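Eukaryotic initiation factor 4F subunit P150 (Saccharomyces cerevisiae, PDB 2VSO) is the scaffold subunit of the eIF4F cap-binding complex, which recruits the translation apparatus to mRNA and, by binding the polyadenylate-binding protein PAB1, brings the mRNA ends together. Local coordinates at residues D272-E275 against L276-K280; N45-L49 against E50-A54; S168-R171 against R172-L176; D32-E35 against V36-M40. All coordinates share one frame; numbering follows the deposited sequence.

All four contacts are local, each within a helix, at its end, or in the linker before it, in the all-helical middle (MIF4G) domain, a stack of helices of the HEAT-like kind. In chain order they run 4, 2, 3, 1. Interactions 4 and 2 belong to consecutive helices 33-45 and 52-64, with centres about 19 Å apart and nearest atoms about 5 Å apart. Interaction 3, on helix 163-185, lies about 24 Å from both, centre to centre. Interaction 1, near the end of helix 264-278, is about 46 Å from interaction 4 across the chain's centre. Interactions 1, 2 and 4 have residues touching another protein chain, probably eIF4A, consistent with one partner reaching both ends of the domain.

Interaction 1: D272-E275 against L276-K280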
# COMPACT_ATOMS: atom_id res chain seq x y z
N ASP C 272 -8.39 6.07 20.68
CA ASP C 272 -7.36 5.12 21.06
C ASP C 272 -6.05 5.71 21.60
O ASP C 272 -5.47 5.11 22.50
CB ASP C 272 -7.10 4.12 19.94
CG ASP C 272 -8.27 3.17 19.73
OD1 ASP C 272 -9.31 3.37 20.38
OD2 ASP C 272 -8.14 2.22 18.93
N ILE C 273 -5.57 6.85 21.08
CA ILE C 273 -4.43 7.51 21.75
C ILE C 273 -4.85 8.14 23.07
O ILE C 273 -4.05 8.18 24.00
CB ILE C 273 -3.67 8.59 20.90
CG1 ILE C 273 -4.49 9.05 19.71
CG2 ILE C 273 -2.26 8.12 20.51
CD1 ILE C 273 -5.27 10.30 19.98
N LYS C 274 -6.09 8.61 23.13
CA LYS C 274 -6.64 9.19 24.35
C LYS C 274 -6.66 8.17 25.48
O LYS C 274 -6.36 8.50 26.62
CB LYS C 274 -8.04 9.75 24.09
CG LYS C 274 -8.46 10.88 25.00
CD LYS C 274 -8.49 10.47 26.46
CE LYS C 274 -8.34 11.68 27.36
NZ LYS C 274 -8.52 11.33 28.79
N GLU C 275 -6.99 6.93 25.17
CA GLU C 275 -7.02 5.87 26.17
C GLU C 275 -5.62 5.39 26.43
O GLU C 275 -5.28 5.01 27.55
CB GLU C 275 -7.90 4.69 25.74
CG GLU C 275 -7.72 3.47 26.64
CD GLU C 275 -8.51 2.25 26.19
OE1 GLU C 275 -8.58 1.26 26.96
OE2 GLU C 275 -9.06 2.28 25.07
N LEU C 276 -4.80 5.39 25.39
CA LEU C 276 -3.41 4.95 25.51
C LEU C 276 -2.60 5.87 26.42
O LEU C 276 -1.80 5.39 27.21
CB LEU C 276 -2.75 4.82 24.15
CG LEU C 276 -1.29 4.34 24.21
CD1 LEU C 276 -1.20 3.05 24.99
CD2 LEU C 276 -0.73 4.16 22.82
N ARG C 277 -2.79 7.18 26.32
CA ARG C 277 -2.05 8.12 27.14
C ARG C 277 -2.65 8.22 28.53
O ARG C 277 -1.94 8.19 29.53
CB ARG C 277 -1.93 9.50 26.47
CG ARG C 277 -1.88 10.65 27.46
CD ARG C 277 -0.88 11.73 27.07
NE ARG C 277 -0.43 12.55 28.21
CZ ARG C 277 -0.97 13.71 28.56
NH1 ARG C 277 -1.99 14.21 27.87
NH2 ARG C 277 -0.48 14.38 29.59
N HIS C 278 -3.97 8.32 28.60
CA HIS C 278 -4.65 8.57 29.86
C HIS C 278 -4.87 7.33 30.74
O HIS C 278 -4.57 7.35 31.92
CB HIS C 278 -5.98 9.27 29.60
CG HIS C 278 -6.73 9.63 30.85
ND1 HIS C 278 -7.75 8.86 31.34
CD2 HIS C 278 -6.57 10.66 31.71
CE1 HIS C 278 -8.21 9.40 32.46
NE2 HIS C 278 -7.51 10.50 32.70
N ASP C 279 -5.39 6.25 30.15
CA ASP C 279 -5.77 5.08 30.93
C ASP C 279 -4.68 4.02 31.00
O ASP C 279 -4.43 3.47 32.07
CB ASP C 279 -7.04 4.44 30.35
CG ASP C 279 -8.24 5.37 30.40
OD1 ASP C 279 -8.99 5.42 29.41
OD2 ASP C 279 -8.42 6.06 31.43
N LYS C 280 -4.06 3.73 29.87
CA LYS C 280 -3.07 2.65 29.79
C LYS C 280 -1.66 3.17 30.09
O LYS C 280 -0.74 2.39 30.32
CB LYS C 280 -3.13 1.98 28.41
CG LYS C 280 -4.38 1.16 28.16
CD LYS C 280 -4.59 0.10 29.25
CE LYS C 280 -5.86 -0.71 29.03
NZ LYS C 280 -5.75 -1.65 27.88
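Lys274 carries its ammonium group over one face of the His278 ring, one helical turn further on, with NZ 3.2 Å from His278 CG and offset toward the rim. Both side chains start with CG opposite the backbone N, and a bend at chi2 (-61°) swings the lysine chain along the helix until it lies beside the histidine and points the same way. A lysine suits this place because its long aliphatic part can span the turn. The imidazole is tethered: His278 ND1 donates to Asp279 OD2 at 2.9 Å, reaching the carboxylate from above its plane. Glu275, extended beyond CG, crosses Asp279 at about a right angle, its CG 3.6 Å from Asp279 OD1, and runs alongside Lys280. Glu275 OE1 and Lys280 NZ are 4.2 Å apart, a charge attraction short of a salt bridge. The Glu275 carbonyl oxygen accepts from both Asp279 N and Lys280 N as helix 264-278, the last in this MIF4G domain, runs out. Asp272 forms a salt bridge with a basic side chain of another protein's chain. On the inner side Ile273 fits against Leu253 of helix 242-257 and Val218 of helix 211-228, and Arg277 forms a salt bridge with Asp247.

Interaction 2: N45-L49 against E50-A54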
# COMPACT_ATOMS: atom_id res chain seq x y z
N ASN C 45 17.78 6.47 -3.57
CA ASN C 45 16.83 5.62 -4.28
C ASN C 45 17.09 4.15 -4.00
O ASN C 45 16.20 3.32 -4.14
CB ASN C 45 16.92 5.84 -5.80
CG ASN C 45 16.26 7.12 -6.25
OD1 ASN C 45 15.32 7.62 -5.62
ND2 ASN C 45 16.76 7.68 -7.35
N LYS C 46 18.33 3.83 -3.62
CA LYS C 46 18.75 2.45 -3.38
C LYS C 46 18.61 2.05 -1.92
O LYS C 46 18.77 0.88 -1.58
CB LYS C 46 20.21 2.25 -3.79
CG LYS C 46 20.50 2.51 -5.22
CD LYS C 46 21.96 2.21 -5.53
CE LYS C 46 22.16 2.10 -7.03
NZ LYS C 46 23.58 1.96 -7.39
N LEU C 47 18.34 3.02 -1.06
CA LEU C 47 18.28 2.75 0.37
C LEU C 47 17.12 1.83 0.72
O LEU C 47 15.95 2.22 0.64
CB LEU C 47 18.17 4.05 1.17
CG LEU C 47 18.31 3.80 2.68
CD1 LEU C 47 19.73 3.38 3.02
CD2 LEU C 47 17.90 5.02 3.49
N THR C 48 17.44 0.60 1.09
CA THR C 48 16.45 -0.31 1.64
C THR C 48 16.98 -0.90 2.94
O THR C 48 18.13 -0.69 3.31
CB THR C 48 16.12 -1.45 0.68
OG1 THR C 48 17.27 -2.29 0.52
CG2 THR C 48 15.73 -0.88 -0.67
N LEU C 49 16.13 -1.64 3.63
CA LEU C 49 16.56 -2.27 4.86
C LEU C 49 17.67 -3.26 4.55
O LEU C 49 18.71 -3.29 5.21
CB LEU C 49 15.39 -2.97 5.53
CG LEU C 49 15.73 -3.53 6.91
CD1 LEU C 49 16.45 -2.47 7.73
CD2 LEU C 49 14.46 -4.01 7.60
N GLU C 50 17.45 -4.08 3.53
CA GLU C 50 18.44 -5.07 3.12
C GLU C 50 19.81 -4.44 2.84
O GLU C 50 20.81 -4.83 3.45
CB GLU C 50 17.93 -5.84 1.90
CG GLU C 50 18.86 -6.93 1.40
CD GLU C 50 18.31 -7.69 0.20
OE1 GLU C 50 19.09 -8.00 -0.73
OE2 GLU C 50 17.09 -7.97 0.17
N MET C 51 19.85 -3.46 1.94
CA MET C 51 21.10 -2.85 1.48
C MET C 51 21.56 -1.65 2.32
O MET C 51 22.31 -0.80 1.85
CB MET C 51 20.98 -2.41 0.02
CG MET C 51 20.91 -3.56 -0.96
SD MET C 51 22.22 -4.78 -0.65
CE MET C 51 23.67 -3.74 -0.80
N PHE C 52 21.13 -1.60 3.57
CA PHE C 52 21.29 -0.40 4.35
C PHE C 52 22.74 -0.10 4.71
O PHE C 52 23.24 0.99 4.41
CB PHE C 52 20.45 -0.46 5.63
CG PHE C 52 20.53 0.78 6.47
CD1 PHE C 52 21.54 0.94 7.41
CD2 PHE C 52 19.60 1.80 6.32
CE1 PHE C 52 21.62 2.09 8.18
CE2 PHE C 52 19.67 2.94 7.09
CZ PHE C 52 20.69 3.09 8.02
N ASP C 53 23.40 -1.03 5.37
CA ASP C 53 24.76 -0.77 5.82
C ASP C 53 25.69 -0.44 4.66
O ASP C 53 26.51 0.48 4.74
CB ASP C 53 25.29 -1.94 6.65
CG ASP C 53 24.55 -2.11 7.96
OD1 ASP C 53 24.43 -1.11 8.70
OD2 ASP C 53 24.08 -3.24 8.23
N ALA C 54 25.54 -1.18 3.56
CA ALA C 54 26.31 -0.90 2.36
C ALA C 54 26.06 0.52 1.84
O ALA C 54 26.99 1.21 1.42
CB ALA C 54 26.00 -1.92 1.27
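Leu47 and Phe52 form the close-packed part of this turn: they lie side by side, pointing the same way, with Leu47 CD1 3.7 Å from Phe52 CD2. Phe52 sends its ring out with CG opposite the backbone N (chi1 -178°), which brings the ring's edge near Thr48 O and lays CD2 against the leucine methyl. Two greasy residues suit the spot, since both also press on Met95 of helix 93-106, and Leu47 reaches Tyr96 as well. The polar grip lies beside this cluster. Thr48 turns OG1 between its backbone N and carbonyl carbon (chi1 67°), where it accepts from Met51 N at 3.2 Å in a nearly straight bond of 172°. Leu49 to Phe52 make a type I beta turn, closed by a weak bond from Phe52 N to Leu49 O of 3.4 Å, and Met51 takes the N-cap position of helix 52-64; the linker holding this turn joins helices 33-45 and 52-64 of the MIF4G domain. The same Thr48 OG1 is hydrogen-bonded to a polar side chain of another protein's chain, probably eIF4A, whose backbone also meets Lys46 NZ. The looser side belongs to Leu49 and Glu50, both exposed; the glutamate, extended beyond CG, also rests on a polar side chain of the partner chain, and its CB lies 3.9 Å from Thr48 OG1.

Interaction 3: S168-R171 against R172-L176; sequences SAKR and RGLGL
Arg171 and Arg172 bring their guanidinium groups together on one flank of helix 163-185, a long helix of the MIF4G helical stack. The contact is a regular alpha-helical one, of residues one to four positions apart. The charged interactions come first. Arg171 NH2 lies 3.1 Å from Arg172 NE, yet both atoms form salt bridges with Asp88 OD2, so one carboxylate oxygen gathers the two cations. The planes stand 74° apart: Arg172 CG lies 3.7 Å above one face of the Arg171 group, while Arg172 NH2 comes to its edge. Arg171 gets there by a bend at chi3 (78°), whereas Arg172 runs extended from CG to NE. With a methionine in place of Arg171, Asp88 would probably lose one of the two arginines that grip it here, and Arg172 CG the flat group that covers it. Ser168 adds contact from a turn earlier, its CB lying over a face of the Arg172 guanidinium; its small hydroxyl binds back to Tyr164 O.

The apolar share lies round the helix, where Lys170 and Leu174 run side by side, Lys170 CE 4.0 Å from Leu174 CD1. The lysine suits the place because its extended methylenes can line Leu174 while NZ reaches Ser210 OG and Asp143 O. Leu174 itself packs on Thr213 and Ser216 of helix 211-228 and on Trp141.

Backbone bonds run through the whole stretch from Arg172, Gly173, Leu174 and Gly175 to the residues four before. Leu174 N meets Lys170 O at 2.8 Å with an N-H...O angle of 177°.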
# COMPACT_ATOMS: atom_id res chain seq x y z
N SER C 168 1.21 19.08 -2.64
CA SER C 168 2.57 18.63 -2.39
C SER C 168 3.23 19.42 -1.25
O SER C 168 4.06 18.90 -0.51
CB SER C 168 3.39 18.74 -3.67
OG SER C 168 2.78 17.99 -4.70
N ALA C 169 2.85 20.69 -1.13
CA ALA C 169 3.27 21.51 -0.01
C ALA C 169 2.82 20.95 1.34
O ALA C 169 3.58 20.99 2.32
CB ALA C 169 2.75 22.90 -0.18
N LYS C 170 1.59 20.47 1.41
CA LYS C 170 1.07 19.94 2.66
C LYS C 170 1.66 18.56 2.85
O LYS C 170 2.19 18.24 3.91
CB LYS C 170 -0.46 19.88 2.62
CG LYS C 170 -1.10 19.31 3.86
CD LYS C 170 -2.62 19.40 3.77
CE LYS C 170 -3.29 18.67 4.91
NZ LYS C 170 -4.69 18.35 4.57
N ARG C 171 1.58 17.75 1.81
CA ARG C 171 2.11 16.41 1.88
C ARG C 171 3.54 16.46 2.42
O ARG C 171 3.89 15.76 3.38
CB ARG C 171 2.01 15.74 0.50
CG ARG C 171 2.80 14.48 0.36
CD ARG C 171 2.82 14.01 -1.09
NE ARG C 171 3.77 14.77 -1.90
CZ ARG C 171 5.03 14.40 -2.13
NH1 ARG C 171 5.50 13.27 -1.61
NH2 ARG C 171 5.81 15.16 -2.88
N ARG C 172 4.37 17.33 1.84
CA ARG C 172 5.78 17.42 2.21
C ARG C 172 5.98 18.00 3.61
O ARG C 172 6.85 17.55 4.34
CB ARG C 172 6.56 18.24 1.18
CG ARG C 172 6.72 17.51 -0.15
CD ARG C 172 7.41 18.38 -1.18
NE ARG C 172 7.47 17.73 -2.48
CZ ARG C 172 7.95 18.30 -3.58
NH1 ARG C 172 8.39 19.55 -3.53
NH2 ARG C 172 7.97 17.64 -4.73
N GLY C 173 5.19 18.99 3.97
CA GLY C 173 5.22 19.49 5.33
C GLY C 173 4.92 18.40 6.34
O GLY C 173 5.68 18.19 7.28
N LEU C 174 3.81 17.69 6.14
CA LEU C 174 3.41 16.59 7.02
C LEU C 174 4.41 15.44 7.00
O LEU C 174 4.61 14.78 8.00
CB LEU C 174 1.99 16.10 6.67
CG LEU C 174 0.98 17.17 7.08
CD1 LEU C 174 -0.46 16.67 7.00
CD2 LEU C 174 1.32 17.62 8.50
N GLY C 175 5.02 15.20 5.85
CA GLY C 175 6.08 14.22 5.77
C GLY C 175 7.24 14.63 6.67
O GLY C 175 7.92 13.78 7.25
N LEU C 176 7.47 15.93 6.78
CA LEU C 176 8.53 16.44 7.64
C LEU C 176 8.24 16.29 9.13
O LEU C 176 9.09 15.82 9.87
CB LEU C 176 8.86 17.89 7.31
CG LEU C 176 9.63 18.62 8.40
CD1 LEU C 176 11.14 18.36 8.29
CD2 LEU C 176 9.30 20.09 8.33

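Interaction 4: D32-E35 against V36-M40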
# COMPACT_ATOMS: atom_id res chain seq x y z
N ASP C 32 31.68 18.20 -7.37
CA ASP C 32 30.91 19.43 -7.50
C ASP C 32 29.44 19.20 -7.15
O ASP C 32 28.99 18.06 -7.11
CB ASP C 32 31.05 20.01 -8.91
CG ASP C 32 30.83 18.96 -9.99
OD1 ASP C 32 29.99 18.06 -9.78
OD2 ASP C 32 31.50 19.03 -11.05
N LYS C 33 28.70 20.28 -6.88
CA LYS C 33 27.28 20.21 -6.54
C LYS C 33 26.53 19.11 -7.29
O LYS C 33 25.98 18.20 -6.67
CB LYS C 33 26.59 21.55 -6.82
CG LYS C 33 26.80 22.59 -5.75
CD LYS C 33 25.98 23.84 -6.04
CE LYS C 33 24.49 23.51 -6.14
NZ LYS C 33 23.66 24.75 -6.13
N ASP C 34 26.51 19.21 -8.61
CA ASP C 34 25.81 18.25 -9.47
C ASP C 34 26.23 16.81 -9.20
O ASP C 34 25.38 15.96 -8.96
CB ASP C 34 26.09 18.56 -10.94
CG ASP C 34 25.11 17.90 -11.88
OD1 ASP C 34 25.54 17.12 -12.76
OD2 ASP C 34 23.89 18.18 -11.73
N GLU C 35 27.53 16.54 -9.25
CA GLU C 35 28.04 15.20 -8.99
C GLU C 35 27.63 14.67 -7.61
O GLU C 35 27.56 13.46 -7.40
CB GLU C 35 29.56 15.16 -9.14
CG GLU C 35 30.03 15.17 -10.59
CD GLU C 35 31.53 15.27 -10.73
OE1 GLU C 35 32.20 15.54 -9.71
OE2 GLU C 35 32.04 15.08 -11.85
N VAL C 36 27.37 15.60 -6.68
CA VAL C 36 26.95 15.24 -5.32
C VAL C 36 25.42 15.10 -5.19
O VAL C 36 24.94 14.46 -4.26
CB VAL C 36 27.47 16.23 -4.26
CG1 VAL C 36 26.53 16.30 -3.05
CG2 VAL C 36 28.87 15.84 -3.82
N GLU C 37 24.67 15.70 -6.10
CA GLU C 37 23.22 15.52 -6.10
C GLU C 37 22.86 14.25 -6.86
O GLU C 37 21.83 13.62 -6.59
CB GLU C 37 22.51 16.73 -6.71
CG GLU C 37 22.23 17.83 -5.70
CD GLU C 37 21.65 19.08 -6.34
OE1 GLU C 37 20.97 18.94 -7.38
OE2 GLU C 37 21.87 20.19 -5.80
N ARG C 38 23.71 13.87 -7.81
CA ARG C 38 23.43 12.71 -8.63
C ARG C 38 23.77 11.45 -7.85
O ARG C 38 22.95 10.54 -7.76
CB ARG C 38 24.15 12.78 -9.98
CG ARG C 38 23.71 13.98 -10.86
CD ARG C 38 24.48 14.07 -12.18
NE ARG C 38 24.02 13.08 -13.15
CZ ARG C 38 23.00 13.27 -13.99
NH1 ARG C 38 22.33 14.41 -13.98
NH2 ARG C 38 22.65 12.30 -14.84
N LYS C 39 24.96 11.40 -7.27
CA LYS C 39 25.32 10.24 -6.47
C LYS C 39 24.38 10.07 -5.31
O LYS C 39 24.10 8.94 -4.89
CB LYS C 39 26.75 10.30 -5.98
CG LYS C 39 27.74 9.82 -7.03
CD LYS C 39 29.12 10.44 -6.86
CE LYS C 39 29.99 10.10 -8.05
NZ LYS C 39 31.38 10.58 -7.88
N MET C 40 23.87 11.19 -4.79
CA MET C 40 22.96 11.14 -3.66
C MET C 40 21.56 10.68 -4.05
O MET C 40 20.92 9.94 -3.30
CB MET C 40 22.90 12.47 -2.93
CG MET C 40 24.04 12.70 -1.96
SD MET C 40 24.08 11.49 -0.63
CE MET C 40 22.61 11.94 0.30
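Asp34 and Arg38 lie side by side one turn apart at the start of helix 33-45, both pointing the same way from its surface. The carboxylate approaches the arginine along its aliphatic part: Asp34 OD1 is 3.3 Å from Arg38 CD, while Arg38 NE stays 4.3 Å from OD1, beyond a salt bridge. Asp34 puts CG opposite the backbone N (chi1 -163°), which carries the carboxylate back alongside Arg38, whose chain bends at chi3 (76°) and leaves the guanidinium and carboxylate planes 39° apart. Arg38 also packs against an acidic side chain of another protein's chain, so its length serves both neighbours. An alanine in place of Arg38 is likely to leave Asp34 without the nearby positive charge and to cost the acid on the partner chain one of its packing contacts.

Two further acid-base pairs, Lys33 with Glu37 and Glu35 with Lys39, repeat this spacing of four residues without closing into ion pairs. Val36 faces the other way, where its compact branched side chain fits against Leu31, and Glu37 rests on Gln81 of helix 73-88.

Asp32, the N-cap residue, turns its side chain back so that OD1 accepts from Glu35 N at 2.9 Å, and its carbonyl oxygen takes Val36 N. Asp34 O receives both Glu37 N and Arg38 N, fastening the first turns.

Asp32, Asp34 and Glu35 gather at the N-terminal end of the helix, where the helix dipole would favour their negative charge, while the bases one turn on probably add a diffuse attraction more than fixed bonds.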